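Local atomic coordinates of DNA polymerase III, beta subunit (Thermotoga maritima, PDB entry 1VPK), a protein that probably forms a ring-shaped head-to-tail homodimer around DNA that tethers DNA polymerases to their template and makes them processive. Residues L20-K25 with K92-E97. Numbering follows the deposited sequence.
Sequences LELKDK and KVLPDE
Leu22 and Leu94 meet methyl to methyl, with Leu22 CD2 and Leu94 CD1 4.3 Å apart. Both side chains are buried. Lys23, one residue further along the helix, forms the second touch, on Lys92. Its CB leaves the helix toward the loop but stays beyond touching range of Lys92. CG lies anti to the backbone N (chi1 -170°), and this carries the chain toward the backbone of Lys92. Lys23 CG faces Lys92 CG at 4.5 Å, too far for a close touch. Lys23 CD makes the closest approach, 4.1 Å from Lys92 CA, so an aliphatic carbon rests against the main chain rather than against the other ammonium group. The chain bends about its CG-CD bond (chi3 65°) and turns back along its own helix. Lys23 CE then sits 3.9 Å from Leu20 CD1, one turn earlier. Lys23 NZ continues past that methyl and does not reach the loop. The Lys92 side chain runs away from the helix, which keeps the two charged ends apart.

A water joins the far end of the contact. It accepts from Leu20 N at 3.1 Å and donates to Glu97 O at 2.6 Å. This links the first helical turn to the last loop residue. Glu97 also has a backbone bond to Thr19, just before Leu20.

Helix 19-29 here packs beside the loop that leads from helix 87-91 into strand 98-104. Leu22 and Leu94 both touch Thr99 on that strand, and Leu94 reaches on to Ile110 and Phe117 of the next two strands. Helix and loop thus both pack on this sheet of the N-terminal domain. Val93 and Pro95 pack on Arg280 of the second subunit, placing the loop at the ring's dimer interface.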
loop_
_atom_site.group_PDB
_atom_site.type_symbol
_atom_site.label_atom_id
_atom_site.label_comp_id
_atom_site.label_asym_id
_atom_site.label_seq_id
_atom_site.Cartn_x
_atom_site.Cartn_y
_atom_site.Cartn_z
ATOM N N LEU A 20 -9.857 -2.368 24.946
ATOM C CA LEU A 20 -9.111 -1.160 24.600
ATOM C C LEU A 20 -7.793 -1.024 25.396
ATOM O O LEU A 20 -6.726 -0.696 24.810
ATOM C CB LEU A 20 -10.037 0.047 24.800
ATOM C CG LEU A 20 -9.447 1.360 24.320
ATOM C CD1 LEU A 20 -9.152 1.334 22.791
ATOM C CD2 LEU A 20 -10.406 2.474 24.681
ATOM N N GLU A 21 -7.843 -1.319 26.703
ATOM C CA GLU A 21 -6.631 -1.304 27.559
ATOM C C GLU A 21 -5.603 -2.343 27.141
ATOM O O GLU A 21 -4.413 -2.033 27.040
ATOM C CB GLU A 21 -7.002 -1.520 29.014
ATOM C CG GLU A 21 -5.831 -1.619 29.982
ATOM C CD GLU A 21 -4.972 -0.362 30.131
ATOM O OE1 GLU A 21 -5.330 0.747 29.656
ATOM O OE2 GLU A 21 -3.942 -0.475 30.825
ATOM N N LEU A 22 -6.049 -3.591 26.952
ATOM C CA LEU A 22 -5.173 -4.638 26.539
ATOM C C LEU A 22 -4.547 -4.312 25.208
ATOM O O LEU A 22 -3.353 -4.546 25.013
ATOM C CB LEU A 22 -5.941 -5.995 26.450
ATOM C CG LEU A 22 -5.098 -7.231 26.174
ATOM C CD1 LEU A 22 -4.081 -7.485 27.305
ATOM C CD2 LEU A 22 -6.014 -8.471 25.957
ATOM N N LYS A 23 -5.364 -3.892 24.252
ATOM C CA LYS A 23 -4.889 -3.493 22.926
ATOM C C LYS A 23 -3.818 -2.382 22.977
ATOM O O LYS A 23 -2.765 -2.459 22.327
ATOM C CB LYS A 23 -6.078 -2.998 22.115
ATOM C CG LYS A 23 -5.782 -2.778 20.633
ATOM C CD LYS A 23 -7.107 -2.584 19.829
ATOM C CE LYS A 23 -7.867 -1.308 20.211
ATOM N NZ LYS A 23 -9.104 -1.052 19.356
ATOM N N ASP A 24 -4.122 -1.327 23.729
ATOM C CA ASP A 24 -3.210 -0.187 23.940
ATOM C C ASP A 24 -1.858 -0.624 24.537
ATOM O O ASP A 24 -0.795 -0.249 24.039
ATOM C CB ASP A 24 -3.900 0.856 24.829
ATOM C CG ASP A 24 -5.091 1.526 24.139
ATOM O OD1 ASP A 24 -5.501 1.068 23.036
ATOM O OD2 ASP A 24 -5.621 2.514 24.706
ATOM N N LYS A 25 -1.876 -1.443 25.584
ATOM C CA LYS A 25 -0.608 -1.882 26.213
ATOM C C LYS A 25 0.233 -2.857 25.375
ATOM O O LYS A 25 1.473 -2.780 25.364
ATOM C CB LYS A 25 -0.873 -2.435 27.634
ATOM C CG LYS A 25 -1.495 -1.367 28.551
ATOM C CD LYS A 25 -0.404 -0.323 28.954
ATOM C CE LYS A 25 -0.934 0.978 29.550
ATOM N NZ LYS A 25 -1.828 0.938 30.706
ATOM N N LYS A 92 -6.124 -6.765 18.153
ATOM C CA LYS A 92 -6.739 -5.789 17.240
ATOM C C LYS A 92 -8.089 -6.230 16.688
ATOM O O LYS A 92 -8.824 -5.417 16.151
ATOM C CB LYS A 92 -5.767 -5.374 16.110
ATOM C CG LYS A 92 -4.512 -4.638 16.695
ATOM C CD LYS A 92 -3.466 -4.222 15.641
ATOM C CE LYS A 92 -2.045 -4.289 16.254
ATOM N NZ LYS A 92 -0.986 -3.428 15.570
ATOM N N VAL A 93 -8.440 -7.504 16.844
ATOM C CA VAL A 93 -9.740 -7.996 16.368
ATOM C C VAL A 93 -10.697 -8.545 17.449
ATOM O O VAL A 93 -11.786 -9.005 17.110
ATOM C CB VAL A 93 -9.553 -9.077 15.235
ATOM C CG1 VAL A 93 -8.773 -8.487 14.037
ATOM C CG2 VAL A 93 -8.837 -10.306 15.764
ATOM N N LEU A 94 -10.310 -8.525 18.724
ATOM C CA LEU A 94 -11.230 -8.942 19.784
ATOM C C LEU A 94 -12.481 -8.056 19.652
ATOM O O LEU A 94 -12.348 -6.870 19.514
ATOM C CB LEU A 94 -10.587 -8.791 21.170
ATOM C CG LEU A 94 -9.360 -9.723 21.369
ATOM C CD1 LEU A 94 -8.682 -9.440 22.693
ATOM C CD2 LEU A 94 -9.741 -11.210 21.252
ATOM N N PRO A 95 -13.665 -8.656 19.598
ATOM C CA PRO A 95 -14.852 -7.914 19.237
ATOM C C PRO A 95 -15.613 -7.186 20.349
ATOM O O PRO A 95 -16.454 -6.338 20.018
ATOM C CB PRO A 95 -15.755 -9.004 18.701
ATOM C CG PRO A 95 -15.393 -10.170 19.473
ATOM C CD PRO A 95 -13.967 -10.076 19.779
ATOM N N ASP A 96 -15.362 -7.527 21.624
ATOM C CA ASP A 96 -16.190 -7.014 22.748
ATOM C C ASP A 96 -15.422 -5.979 23.604
ATOM O O ASP A 96 -14.212 -5.935 23.557
ATOM C CB ASP A 96 -16.615 -8.194 23.611
ATOM C CG ASP A 96 -17.773 -7.887 24.520
ATOM O OD1 ASP A 96 -18.902 -8.364 24.193
ATOM O OD2 ASP A 96 -17.566 -7.238 25.591
ATOM N N GLU A 97 -16.162 -5.124 24.337
ATOM C CA GLU A 97 -15.584 -4.090 25.242
ATOM C C GLU A 97 -14.694 -4.715 26.328
ATOM O O GLU A 97 -13.736 -4.083 26.796
ATOM C CB GLU A 97 -16.695 -3.294 25.953
ATOM C CG GLU A 97 -17.224 -2.155 25.141
ATOM C CD GLU A 97 -18.291 -1.382 25.859
ATOM O OE1 GLU A 97 -18.172 -1.137 27.122
ATOM O OE2 GLU A 97 -19.281 -0.957 25.176
HETATM O O HOH W 1 -12.828 -2.012 25.560
#